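Side-chain contacts in YdhT protein (Bacillus subtilis, PDB 3CBW), which hydrolyses internal beta-1,4-mannosidic linkages of mannan, galactomannan and glucomannan as a secreted endo-acting beta-mannanase of glycoside hydrolase family 26: residues F232-Y237 with T265-P270; V243-L248 with T301-A306; I221-P226 with A272-G277; P173-N178 with G247-F252. The protein carries 3 engineered substitutions. All blocks are in the same frame, centred on the assembly; numbering follows the deposited sequence.

Contact 1: residues F232-Y237 with T265-P270; sequences FKTDFY and TALNKP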
loop_
_atom_site.group_PDB
_atom_site.type_symbol
_atom_site.label_atom_id
_atom_site.label_comp_id
_atom_site.label_asym_id
_atom_site.label_seq_id
_atom_site.Cartn_x
_atom_site.Cartn_y
_atom_site.Cartn_z
ATOM N N PHE A 232 8.151 4.384 16.393
ATOM C CA PHE A 232 7.904 5.658 15.723
ATOM C C PHE A 232 6.831 5.578 14.655
ATOM O O PHE A 232 6.940 6.228 13.618
ATOM C CB PHE A 232 9.196 6.254 15.130
ATOM C CG PHE A 232 10.398 6.114 16.024
ATOM C CD1 PHE A 232 10.394 6.627 17.315
ATOM C CD2 PHE A 232 11.527 5.446 15.571
ATOM C CE1 PHE A 232 11.509 6.472 18.145
ATOM C CE2 PHE A 232 12.637 5.290 16.382
ATOM C CZ PHE A 232 12.630 5.797 17.671
ATOM N N LYS A 233 5.781 4.810 14.912
ATOM C CA LYS A 233 4.758 4.604 13.893
ATOM C C LYS A 233 4.061 5.879 13.480
ATOM O O LYS A 233 3.663 5.998 12.331
ATOM C CB LYS A 233 3.687 3.626 14.361
ATOM C CG LYS A 233 3.952 2.180 14.081
ATOM C CD LYS A 233 4.440 1.515 15.313
ATOM C CE LYS A 233 4.609 0.025 15.139
ATOM N NZ LYS A 233 5.433 -0.479 16.249
ATOM N N THR A 234 3.879 6.818 14.407
ATOM C CA THR A 234 3.183 8.065 14.090
ATOM C C THR A 234 4.088 9.262 13.872
ATOM O O THR A 234 3.624 10.271 13.360
ATOM C CB THR A 234 2.134 8.440 15.153
ATOM O OG1 THR A 234 2.782 8.714 16.398
ATOM C CG2 THR A 234 1.108 7.328 15.320
ATOM N N ASP A 235 5.368 9.167 14.240
ATOM C CA ASP A 235 6.257 10.318 14.132
ATOM C C ASP A 235 6.449 10.751 12.684
ATOM O O ASP A 235 6.648 11.927 12.413
ATOM C CB ASP A 235 7.612 10.042 14.798
ATOM C CG ASP A 235 7.522 9.968 16.318
ATOM O OD1 ASP A 235 6.512 10.407 16.902
ATOM O OD2 ASP A 235 8.485 9.466 16.932
ATOM N N PHE A 236 6.357 9.802 11.759
ATOM C CA PHE A 236 6.563 10.080 10.346
ATOM C C PHE A 236 5.311 10.559 9.615
ATOM O O PHE A 236 5.365 10.833 8.429
ATOM C CB PHE A 236 7.098 8.827 9.667
ATOM C CG PHE A 236 8.509 8.478 10.047
ATOM C CD1 PHE A 236 9.573 9.037 9.357
ATOM C CD2 PHE A 236 8.762 7.567 11.060
ATOM C CE1 PHE A 236 10.875 8.712 9.686
ATOM C CE2 PHE A 236 10.051 7.243 11.389
ATOM C CZ PHE A 236 11.109 7.817 10.700
ATOM N N TYR A 237 4.198 10.666 10.322
ATOM C CA TYR A 237 2.930 10.999 9.674
ATOM C C TYR A 237 3.009 12.400 9.091
ATOM O O TYR A 237 3.263 13.349 9.814
ATOM C CB TYR A 237 1.837 10.949 10.717
ATOM C CG TYR A 237 0.435 11.184 10.239
ATOM C CD1 TYR A 237 -0.167 10.340 9.306
ATOM C CD2 TYR A 237 -0.326 12.214 10.786
ATOM C CE1 TYR A 237 -1.484 10.535 8.908
ATOM C CE2 TYR A 237 -1.636 12.414 10.404
ATOM C CZ TYR A 237 -2.207 11.569 9.471
ATOM O OH TYR A 237 -3.512 11.761 9.118
ATOM N N THR A 265 -4.989 4.165 14.559
ATOM C CA THR A 265 -6.425 4.450 14.535
ATOM C C THR A 265 -6.739 5.788 15.225
ATOM O O THR A 265 -7.696 6.464 14.852
ATOM C CB THR A 265 -7.280 3.324 15.159
ATOM O OG1 THR A 265 -6.835 3.066 16.494
ATOM C CG2 THR A 265 -7.191 2.048 14.337
ATOM N N ALA A 266 -5.898 6.175 16.181
ATOM C CA ALA A 266 -6.065 7.446 16.902
ATOM C C ALA A 266 -5.918 8.677 15.989
ATOM O O ALA A 266 -6.368 9.780 16.334
ATOM C CB ALA A 266 -5.079 7.526 18.052
ATOM N N LEU A 267 -5.298 8.490 14.821
ATOM C CA LEU A 267 -5.148 9.572 13.846
ATOM C C LEU A 267 -6.457 9.899 13.120
ATOM O O LEU A 267 -6.515 10.821 12.307
ATOM C CB LEU A 267 -4.033 9.217 12.857
ATOM C CG LEU A 267 -2.638 9.086 13.481
ATOM C CD1 LEU A 267 -1.611 8.635 12.434
ATOM C CD2 LEU A 267 -2.199 10.394 14.149
ATOM N N ASN A 268 -7.510 9.145 13.414
ATOM C CA ASN A 268 -8.822 9.348 12.795
ATOM C C ASN A 268 -8.790 9.204 11.264
ATOM O O ASN A 268 -9.352 10.013 10.526
ATOM C CB ASN A 268 -9.449 10.688 13.232
ATOM C CG ASN A 268 -10.954 10.731 13.018
ATOM O OD1 ASN A 268 -11.635 9.701 13.079
ATOM N ND2 ASN A 268 -11.482 11.924 12.766
ATOM N N LYS A 269 -8.095 8.168 10.804
ATOM C CA LYS A 269 -8.120 7.747 9.408
ATOM C C LYS A 269 -8.438 6.263 9.418
ATOM O O LYS A 269 -8.065 5.566 10.369
ATOM C CB LYS A 269 -6.746 7.936 8.752
ATOM C CG LYS A 269 -6.236 9.371 8.711
ATOM C CD LYS A 269 -6.933 10.205 7.653
ATOM C CE LYS A 269 -6.373 11.618 7.607
ATOM N NZ LYS A 269 -6.953 12.355 6.431
ATOM N N PRO A 270 -9.110 5.756 8.369
ATOM C CA PRO A 270 -9.323 4.315 8.269
ATOM C C PRO A 270 -7.986 3.581 8.338
ATOM O O PRO A 270 -6.970 4.079 7.830
ATOM C CB PRO A 270 -9.999 4.149 6.898
ATOM C CG PRO A 270 -10.704 5.436 6.697
ATOM C CD PRO A 270 -9.747 6.473 7.250
HETATM O O HOH W 1 -5.023 12.711 11.186
#

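Contact 2: residues V243-L248 with T301-A306; sequences VDIVGL and TIYFLA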
loop_
_atom_site.group_PDB
_atom_site.type_symbol
_atom_site.label_atom_id
_atom_site.label_comp_id
_atom_site.label_asym_id
_atom_site.label_seq_id
_atom_site.Cartn_x
_atom_site.Cartn_y
_atom_site.Cartn_z
ATOM N N VAL A 243 -2.916 12.139 3.637
ATOM C CA VAL A 243 -3.095 10.706 3.895
ATOM C C VAL A 243 -4.566 10.389 4.000
ATOM O O VAL A 243 -5.295 11.019 4.770
ATOM C CB VAL A 243 -2.403 10.282 5.224
ATOM C CG1 VAL A 243 -2.687 8.815 5.541
ATOM C CG2 VAL A 243 -0.895 10.501 5.153
ATOM N N ASP A 244 -5.000 9.392 3.243
ATOM C CA ASP A 244 -6.373 8.890 3.326
ATOM C C ASP A 244 -6.530 7.690 4.263
ATOM O O ASP A 244 -7.536 7.584 4.976
ATOM C CB ASP A 244 -6.881 8.506 1.931
ATOM C CG ASP A 244 -7.043 9.706 1.032
ATOM O OD1 ASP A 244 -7.812 10.617 1.402
ATOM O OD2 ASP A 244 -6.414 9.746 -0.048
ATOM N N ILE A 245 -5.555 6.778 4.231
ATOM C CA ILE A 245 -5.611 5.516 4.975
ATOM C C ILE A 245 -4.284 5.334 5.668
ATOM O O ILE A 245 -3.236 5.584 5.073
ATOM C CB ILE A 245 -5.890 4.307 4.022
ATOM C CG1 ILE A 245 -7.291 4.424 3.410
ATOM C CG2 ILE A 245 -5.709 2.953 4.727
ATOM C CD1 ILE A 245 -7.608 3.417 2.320
ATOM N N VAL A 246 -4.334 4.934 6.937
ATOM C CA VAL A 246 -3.129 4.570 7.683
ATOM C C VAL A 246 -3.090 3.059 7.846
ATOM O O VAL A 246 -4.133 2.390 7.813
ATOM C CB VAL A 246 -3.057 5.267 9.067
ATOM C CG1 VAL A 246 -2.979 6.769 8.876
ATOM C CG2 VAL A 246 -4.265 4.895 9.970
ATOM N N GLY A 247 -1.907 2.495 8.033
ATOM C CA GLY A 247 -1.869 1.062 8.209
ATOM C C GLY A 247 -0.522 0.540 8.608
ATOM O O GLY A 247 0.447 1.285 8.687
ATOM N N LEU A 248 -0.468 -0.764 8.844
ATOM C CA LEU A 248 0.761 -1.439 9.233
ATOM C C LEU A 248 1.171 -2.483 8.230
ATOM O O LEU A 248 0.346 -3.298 7.807
ATOM C CB LEU A 248 0.578 -2.132 10.586
ATOM C CG LEU A 248 0.396 -1.195 11.776
ATOM C CD1 LEU A 248 -0.059 -1.955 13.002
ATOM C CD2 LEU A 248 1.686 -0.430 12.088
ATOM N N THR A 301 -9.891 -2.532 11.231
ATOM C CA THR A 301 -9.221 -2.926 9.989
ATOM C C THR A 301 -10.206 -2.970 8.822
ATOM O O THR A 301 -11.243 -3.643 8.889
ATOM C CB THR A 301 -8.596 -4.321 10.134
ATOM O OG1 THR A 301 -7.638 -4.299 11.193
ATOM C CG2 THR A 301 -7.897 -4.736 8.855
ATOM N N ILE A 302 -9.881 -2.260 7.746
ATOM C CA ILE A 302 -10.728 -2.267 6.551
ATOM C C ILE A 302 -10.228 -3.169 5.422
ATOM O O ILE A 302 -10.995 -3.499 4.533
ATOM C CB ILE A 302 -11.004 -0.841 6.008
ATOM C CG1 ILE A 302 -9.725 -0.155 5.524
ATOM C CG2 ILE A 302 -11.760 -0.013 7.063
ATOM C CD1 ILE A 302 -9.998 1.051 4.629
ATOM N N TYR A 303 -8.949 -3.546 5.444
ATOM C CA TYR A 303 -8.417 -4.485 4.466
ATOM C C TYR A 303 -7.122 -5.082 4.956
ATOM O O TYR A 303 -6.482 -4.548 5.861
ATOM C CB TYR A 303 -8.246 -3.849 3.077
ATOM C CG TYR A 303 -7.038 -2.978 2.768
ATOM C CD1 TYR A 303 -5.796 -3.543 2.473
ATOM C CD2 TYR A 303 -7.178 -1.605 2.606
ATOM C CE1 TYR A 303 -4.704 -2.741 2.101
ATOM C CE2 TYR A 303 -6.101 -0.803 2.227
ATOM C CZ TYR A 303 -4.879 -1.378 1.974
ATOM O OH TYR A 303 -3.825 -0.580 1.579
ATOM N N PHE A 304 -6.757 -6.218 4.365
ATOM C CA PHE A 304 -5.397 -6.743 4.487
ATOM C C PHE A 304 -4.850 -7.033 3.100
ATOM O O PHE A 304 -5.620 -7.309 2.170
ATOM C CB PHE A 304 -5.344 -8.003 5.364
ATOM C CG PHE A 304 -6.049 -9.201 4.777
ATOM C CD1 PHE A 304 -5.396 -10.041 3.878
ATOM C CD2 PHE A 304 -7.357 -9.487 5.131
ATOM C CE1 PHE A 304 -6.049 -11.142 3.335
ATOM C CE2 PHE A 304 -8.022 -10.584 4.598
ATOM C CZ PHE A 304 -7.365 -11.415 3.704
ATOM N N LEU A 305 -3.524 -6.970 2.964
ATOM C CA LEU A 305 -2.870 -7.312 1.704
ATOM C C LEU A 305 -1.753 -8.287 2.014
ATOM O O LEU A 305 -0.699 -7.896 2.520
ATOM C CB LEU A 305 -2.313 -6.066 0.989
ATOM C CG LEU A 305 -1.687 -6.329 -0.387
ATOM C CD1 LEU A 305 -2.664 -6.000 -1.474
ATOM C CD2 LEU A 305 -0.378 -5.556 -0.604
ATOM N N ALA A 306 -2.018 -9.561 1.783
ATOM C CA ALA A 306 -1.016 -10.580 2.020
ATOM C C ALA A 306 -0.019 -10.573 0.883
ATOM O O ALA A 306 -0.385 -10.347 -0.274
ATOM C CB ALA A 306 -1.664 -11.944 2.170
#

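Contact 3: residues I221-P226 with A272-G277; sequences IWVYSP and AFTEVG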
loop_
_atom_site.group_PDB
_atom_site.type_symbol
_atom_site.label_atom_id
_atom_site.label_comp_id
_atom_site.label_asym_id
_atom_site.label_seq_id
_atom_site.Cartn_x
_atom_site.Cartn_y
_atom_site.Cartn_z
ATOM N N ILE A 221 -5.878 7.245 -3.763
ATOM C CA ILE A 221 -6.185 7.174 -2.335
ATOM C C ILE A 221 -4.846 6.909 -1.662
ATOM O O ILE A 221 -4.184 5.917 -1.951
ATOM C CB ILE A 221 -7.200 6.045 -2.064
ATOM C CG1 ILE A 221 -8.557 6.398 -2.701
ATOM C CG2 ILE A 221 -7.346 5.785 -0.561
ATOM C CD1 ILE A 221 -9.593 5.288 -2.628
ATOM N N TRP A 222 -4.433 7.828 -0.798
ATOM C CA TRP A 222 -3.073 7.872 -0.274
ATOM C C TRP A 222 -2.919 7.065 1.007
ATOM O O TRP A 222 -3.656 7.295 1.982
ATOM C CB TRP A 222 -2.673 9.338 -0.052
ATOM C CG TRP A 222 -2.485 10.035 -1.358
ATOM C CD1 TRP A 222 -3.464 10.531 -2.169
ATOM C CD2 TRP A 222 -1.249 10.240 -2.038
ATOM N NE1 TRP A 222 -2.904 11.058 -3.307
ATOM C CE2 TRP A 222 -1.546 10.893 -3.253
ATOM C CE3 TRP A 222 0.089 9.972 -1.723
ATOM C CZ2 TRP A 222 -0.556 11.274 -4.160
ATOM C CZ3 TRP A 222 1.074 10.351 -2.630
ATOM C CH2 TRP A 222 0.745 10.976 -3.840
ATOM N N VAL A 223 -1.964 6.132 1.006
ATOM C CA VAL A 223 -1.807 5.176 2.115
ATOM C C VAL A 223 -0.455 5.375 2.803
ATOM O O VAL A 223 0.585 5.353 2.143
ATOM C CB VAL A 223 -1.957 3.719 1.615
ATOM C CG1 VAL A 223 -1.896 2.713 2.762
ATOM C CG2 VAL A 223 -3.261 3.552 0.808
ATOM N N TYR A 224 -0.480 5.541 4.130
ATOM C CA TYR A 224 0.717 5.721 4.973
ATOM C C TYR A 224 0.924 4.433 5.744
ATOM O O TYR A 224 0.050 4.051 6.531
ATOM C CB TYR A 224 0.445 6.886 5.926
ATOM C CG TYR A 224 1.410 7.038 7.083
ATOM C CD1 TYR A 224 2.679 7.600 6.888
ATOM C CD2 TYR A 224 1.047 6.655 8.377
ATOM C CE1 TYR A 224 3.569 7.751 7.940
ATOM C CE2 TYR A 224 1.951 6.801 9.438
ATOM C CZ TYR A 224 3.195 7.356 9.205
ATOM O OH TYR A 224 4.088 7.517 10.233
ATOM N N SER A 225 2.080 3.791 5.555
ATOM C CA SER A 225 2.267 2.415 6.027
ATOM C C SER A 225 3.608 2.160 6.726
ATOM O O SER A 225 4.525 1.570 6.148
ATOM C CB SER A 225 2.046 1.413 4.881
ATOM O OG SER A 225 2.888 1.675 3.771
ATOM N N PRO A 226 3.718 2.564 8.004
ATOM C CA PRO A 226 4.879 2.160 8.789
ATOM C C PRO A 226 4.946 0.647 9.006
ATOM O O PRO A 226 3.940 -0.072 8.862
ATOM C CB PRO A 226 4.646 2.843 10.129
ATOM C CG PRO A 226 3.189 3.200 10.165
ATOM C CD PRO A 226 2.767 3.394 8.767
ATOM N N ALA A 272 -5.683 -0.107 7.910
ATOM C CA ALA A 272 -5.554 -1.374 7.194
ATOM C C ALA A 272 -4.261 -2.082 7.540
ATOM O O ALA A 272 -3.304 -1.453 8.002
ATOM C CB ALA A 272 -5.620 -1.133 5.694
ATOM N N PHE A 273 -4.248 -3.397 7.359
ATOM C CA PHE A 273 -2.995 -4.151 7.345
ATOM C C PHE A 273 -2.457 -4.149 5.924
ATOM O O PHE A 273 -2.859 -4.947 5.074
ATOM C CB PHE A 273 -3.191 -5.570 7.892
ATOM C CG PHE A 273 -3.238 -5.603 9.393
ATOM C CD1 PHE A 273 -2.082 -5.348 10.125
ATOM C CD2 PHE A 273 -4.420 -5.799 10.076
ATOM C CE1 PHE A 273 -2.098 -5.319 11.509
ATOM C CE2 PHE A 273 -4.438 -5.787 11.476
ATOM C CZ PHE A 273 -3.274 -5.532 12.182
ATOM N N THR A 274 -1.610 -3.164 5.661
ATOM C CA THR A 274 -1.223 -2.801 4.312
ATOM C C THR A 274 -0.249 -3.788 3.671
ATOM O O THR A 274 -0.117 -3.798 2.451
ATOM C CB THR A 274 -0.691 -1.365 4.305
ATOM O OG1 THR A 274 0.206 -1.192 5.403
ATOM C CG2 THR A 274 -1.841 -0.384 4.462
ATOM N N GLU A 275 0.424 -4.595 4.492
ATOM C CA GLU A 275 1.153 -5.812 4.085
ATOM C C GLU A 275 1.038 -6.785 5.225
ATOM O O GLU A 275 1.064 -6.396 6.401
ATOM C CB GLU A 275 2.639 -5.584 3.866
ATOM C CG GLU A 275 2.961 -4.828 2.641
ATOM C CD GLU A 275 4.436 -4.906 2.220
ATOM O OE1 GLU A 275 5.180 -5.845 2.580
ATOM O OE2 GLU A 275 4.861 -4.004 1.509
ATOM N N VAL A 276 0.900 -8.061 4.908
ATOM C CA VAL A 276 0.913 -9.096 5.941
ATOM C C VAL A 276 1.602 -10.337 5.410
ATOM O O VAL A 276 1.510 -10.662 4.228
ATOM C CB VAL A 276 -0.522 -9.444 6.487
ATOM C CG1 VAL A 276 -1.450 -9.865 5.410
ATOM C CG2 VAL A 276 -0.476 -10.552 7.538
ATOM N N GLY A 277 2.303 -11.023 6.295
ATOM C CA GLY A 277 2.740 -12.371 6.006
ATOM C C GLY A 277 3.514 -12.954 7.157
ATOM O O GLY A 277 3.813 -12.270 8.142
#

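Contact 4: residues P173-N178 with G247-F252; sequences PLHEMN and GLDAYF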
loop_
_atom_site.group_PDB
_atom_site.type_symbol
_atom_site.label_atom_id
_atom_site.label_comp_id
_atom_site.label_asym_id
_atom_site.label_seq_id
_atom_site.Cartn_x
_atom_site.Cartn_y
_atom_site.Cartn_z
ATOM N N PRO A 173 3.039 4.918 -1.275
ATOM C CA PRO A 173 4.445 5.244 -1.505
ATOM C C PRO A 173 5.244 5.295 -0.201
ATOM O O PRO A 173 4.684 5.560 0.869
ATOM C CB PRO A 173 4.366 6.646 -2.087
ATOM C CG PRO A 173 3.208 7.276 -1.342
ATOM C CD PRO A 173 2.207 6.138 -1.158
ATOM N N LEU A 174 6.555 5.065 -0.293
ATOM C CA LEU A 174 7.473 5.358 0.818
ATOM C C LEU A 174 7.086 4.616 2.091
ATOM O O LEU A 174 7.080 5.176 3.191
ATOM C CB LEU A 174 7.547 6.862 1.075
ATOM C CG LEU A 174 7.932 7.759 -0.098
ATOM C CD1 LEU A 174 7.818 9.204 0.339
ATOM C CD2 LEU A 174 9.332 7.460 -0.608
ATOM N N HIS A 175 6.810 3.323 1.936
ATOM C CA HIS A 175 6.344 2.491 3.040
ATOM C C HIS A 175 7.488 2.058 3.959
ATOM O O HIS A 175 8.670 2.146 3.601
ATOM C CB HIS A 175 5.595 1.281 2.478
ATOM C CG HIS A 175 6.436 0.369 1.645
ATOM N ND1 HIS A 175 7.056 0.763 0.473
ATOM C CD2 HIS A 175 6.689 -0.955 1.784
ATOM C CE1 HIS A 175 7.694 -0.276 -0.041
ATOM N NE2 HIS A 175 7.473 -1.333 0.723
ATOM N N GLU A 176 7.127 1.615 5.160
ATOM C CA GLU A 176 8.101 1.076 6.124
ATOM C C GLU A 176 9.238 2.050 6.415
ATOM O O GLU A 176 10.394 1.656 6.584
ATOM C CB GLU A 176 8.635 -0.290 5.680
ATOM C CG GLU A 176 7.514 -1.312 5.556
ATOM C CD GLU A 176 7.912 -2.627 4.907
ATOM O OE1 GLU A 176 9.120 -2.906 4.729
ATOM O OE2 GLU A 176 6.980 -3.397 4.546
ATOM N N MET A 177 8.884 3.325 6.482
ATOM C CA MET A 177 9.837 4.403 6.671
ATOM C C MET A 177 10.466 4.426 8.064
ATOM O O MET A 177 11.517 5.041 8.248
ATOM C CB MET A 177 9.168 5.742 6.353
ATOM C CG MET A 177 8.222 6.302 7.434
ATOM S SD MET A 177 6.725 5.328 7.989
ATOM C CE MET A 177 5.746 5.263 6.425
ATOM N N ASN A 178 9.816 3.783 9.038
ATOM C CA ASN A 178 10.394 3.636 10.373
ATOM C C ASN A 178 11.340 2.445 10.454
ATOM O O ASN A 178 11.982 2.237 11.486
ATOM C CB ASN A 178 9.304 3.557 11.455
ATOM C CG ASN A 178 8.352 2.399 11.249
ATOM O OD1 ASN A 178 8.086 2.000 10.118
ATOM N ND2 ASN A 178 7.779 1.896 12.339
ATOM N N GLY A 247 -1.907 2.495 8.033
ATOM C CA GLY A 247 -1.869 1.062 8.209
ATOM C C GLY A 247 -0.522 0.540 8.608
ATOM O O GLY A 247 0.447 1.285 8.687
ATOM N N LEU A 248 -0.468 -0.764 8.844
ATOM C CA LEU A 248 0.761 -1.439 9.233
ATOM C C LEU A 248 1.171 -2.483 8.230
ATOM O O LEU A 248 0.346 -3.298 7.807
ATOM C CB LEU A 248 0.578 -2.132 10.586
ATOM C CG LEU A 248 0.396 -1.195 11.776
ATOM C CD1 LEU A 248 -0.059 -1.955 13.002
ATOM C CD2 LEU A 248 1.686 -0.430 12.088
ATOM N N ASP A 249 2.451 -2.456 7.874
ATOM C CA ASP A 249 3.108 -3.592 7.247
ATOM C C ASP A 249 3.576 -4.513 8.378
ATOM O O ASP A 249 4.423 -4.131 9.184
ATOM C CB ASP A 249 4.298 -3.134 6.413
ATOM C CG ASP A 249 3.890 -2.450 5.105
ATOM O OD1 ASP A 249 2.716 -2.060 4.946
ATOM O OD2 ASP A 249 4.766 -2.323 4.216
ATOM N N ALA A 250 3.002 -5.711 8.441
ATOM C CA ALA A 250 3.140 -6.601 9.601
ATOM C C ALA A 250 3.564 -7.992 9.157
ATOM O O ALA A 250 2.792 -8.705 8.517
ATOM C CB ALA A 250 1.816 -6.672 10.385
ATOM N N TYR A 251 4.800 -8.346 9.480
ATOM C CA TYR A 251 5.292 -9.703 9.266
ATOM C C TYR A 251 5.573 -10.280 10.635
ATOM O O TYR A 251 6.325 -9.712 11.406
ATOM C CB TYR A 251 6.533 -9.717 8.367
ATOM C CG TYR A 251 6.181 -9.355 6.946
ATOM C CD1 TYR A 251 5.875 -10.341 6.005
ATOM C CD2 TYR A 251 6.082 -8.015 6.556
ATOM C CE1 TYR A 251 5.509 -10.003 4.698
ATOM C CE2 TYR A 251 5.717 -7.667 5.248
ATOM C CZ TYR A 251 5.434 -8.667 4.333
ATOM O OH TYR A 251 5.068 -8.357 3.046
ATOM N N PHE A 252 4.933 -11.395 10.953
ATOM C CA PHE A 252 4.855 -11.824 12.337
ATOM C C PHE A 252 4.600 -13.314 12.411
ATOM O O PHE A 252 4.178 -13.954 11.433
ATOM C CB PHE A 252 3.707 -11.084 13.034
ATOM C CG PHE A 252 2.395 -11.227 12.322
ATOM C CD1 PHE A 252 1.568 -12.327 12.552
ATOM C CD2 PHE A 252 2.000 -10.276 11.392
ATOM C CE1 PHE A 252 0.362 -12.465 11.873
ATOM C CE2 PHE A 252 0.804 -10.408 10.716
ATOM C CZ PHE A 252 -0.019 -11.498 10.958
#

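Contact 1: residues F232-Y237 with T265-P270
L267 lays its CD1 methyl over the aromatic ring of Y237. L267 CD1 sits 3.8 Å from the centroid of the Y237 ring and only 10° off its normal, so this is a face-on CH-pi contact. T234 brushes the same methyl from another direction, its CG2 4.2 Å from L267 CD1. At the far end of the tyrosine, Y237 OH lies against the aliphatic chain of K269, 3.2 Å from K269 CE, the two side chains crossing at about a right angle. No direct hydrogen bond joins the segments. Instead, a water 2.7 Å from Y237 OH donates to L267 O, also at 2.7 Å, bridging the phenol to the backbone. Both segments belong to connections of the TIM barrel: 232-237 leads from strand 220-224 toward strand 245-252, whereas the loop 265-270 follows helix 261-265 and runs into strand 271-278. Type I turns shape the two loops, one closed by Y237 N to T234 O at 3.1 Å, the other by N268 N to T265 O at 3.0 Å. The Y237 ring swings away from its own turn because CG stands opposite the backbone N (chi1 -177°). Replacing Y237 with alanine would probably leave the L267 methyl without its aromatic face and the bridging water without its phenol partner. Further out, K269 bends at chi2 (-76°) and its NZ bonds V243 O and A240 O, while Y224 meets the Y237 ring edge-to-face.

Contact 2: residues V243-L248 with T301-A306
I245 overlaps I302 through their terminal methyls, CD1 to CD1 at 4.1 Å, with the two side chains crossing at a slant. The same I245 CD1 also approaches Y303, lying 4.5 Å from Y303 CE2 at the ring edge and near the ring plane, so the aromatic face takes no part in this meeting. Both contacts are purely apolar, and no hydrogen bond crosses between the segments. One methyl thus serves two neighbours on the opposing strand. It reaches them because I245 is extended beyond CB (chi2 172°), while I302 holds CG1 between its backbone N and carbonyl carbon (chi1 64°). The backbones themselves stay well apart, the nearest CA atoms, of I245 and I302, being 9.4 Å from each other. That spacing reflects strand 271-278, which pairs with both strands and lies between them in the sheet; its A272 and T274 touch the Y303 side chain. I221 packs on I245 and V223 on Y303 from strand 220-224, and P34 and P270 close on I302. All three touching residues are buried. Side chains from non-adjacent parallel strands meeting across the inside of a closed sheet are characteristic of the core of a TIM barrel, here near the N-terminal end of strand 245-252.

Contact 3: residues I221-P226 with A272-G277
T274 OG1 is hydrogen-bonded to D249 OD1 on the intervening strand 245-252, and S225 brings its CB to 3.2 Å from the same T274 oxygen. The second contact is simple packing of a carbon against the hydroxyl. It is possible because the backbones run close here, S225 CA and T274 CA being 6.5 Å apart. The other branch of the threonine looks to V223, where T274 CG2 and V223 CG1 reach tip to tip at 3.5 Å, a tight approach for two methyls. The first torsion of T274 (chi1 45°) explains this division of labour: it puts OG1 between the backbone N and the carbonyl carbon and swings CG2 round beside the N, so that hydroxyl and methyl serve different neighbours. V223 meets the methyl with the branch that stands opposite its own backbone N (chi1 -176°). All three residues are buried. The chain turns a corner at E275, immediately after T274, so the threonine lies beside the residue inferred by similarity to be the nucleophile. That carboxylate has its own ties: E275 OE2 forms a salt bridge to R172 NH2, and E275 OE1 is hydrogen-bonded to Y251 OH. From the other segment, S225 packs against H175, which probably helps to position the nucleophile. The arrangement, with strand-end residues meeting just beneath the presumed catalytic carboxylate, is that of a TIM-barrel glycosidase active site, where the presumed nucleophile sits at the break in the seventh barrel strand, 271-278.

Contact 4: residues P173-N178 with G247-F252
The imidazole ring of H175 presents its edge to D249: OD2 of D249 lies near the ring plane, 3.4 Å from H175 CD2, and the D249 carboxylate plane is turned 53° from the ring. F182 and H114 are further aromatic neighbours of this histidine, the latter edge-to-face. The second flat pair is formed by carboxylates. The carboxylate planes of E176 and D249 are 88° apart, with E176 OE2 only 2.5 Å from D249 OD2. E176 CA lies 6.9 Å from D249 CA, and the glutamate chain, extended beyond CG (chi2 170°), carries its carboxylate across that distance. E176 CG also touches the aspartate, 3.2 Å from D249 OD2. Outside partners fix both acids: E176 OE1 is hydrogen-bonded to W181 NE1, whereas D249 OD2 forms a salt bridge to R172 NH1 and its OD1 is held by the T274 hydroxyl. With an alanine at E176, W181 NE1 would probably lose its carboxylate partner and the D249 side chain its close neighbour. The meeting of the loop after strand 169-172 with strand 245-252, joining the probable proton donor E176 to the network around the presumed nucleophile E275, is characteristic of the family 26 active site at the C-terminal mouth of the barrel.

In the fold
From the N terminus, 173-178 comes first, and contact 4 closes its loop when the chain reaches 247-252. Before that closure, 221-226 and 232-237 open contacts 3 and 1, so both cross contact 4. Contact 1 then closes at 265-270, wholly within the span of contact 3, which ends at 272-277. Contact 2 opens at 243-248, overlapping the second segment of contact 4 at G247 and L248, and closes last at 301-306, thereby crossing contacts 1 and 3. Contacts 2, 3 and 4 bring together strands 220-224, 245-252, 271-278 and 301-306 and the loop after 169-172; contact 1 joins two loops between strands outside the barrel interior.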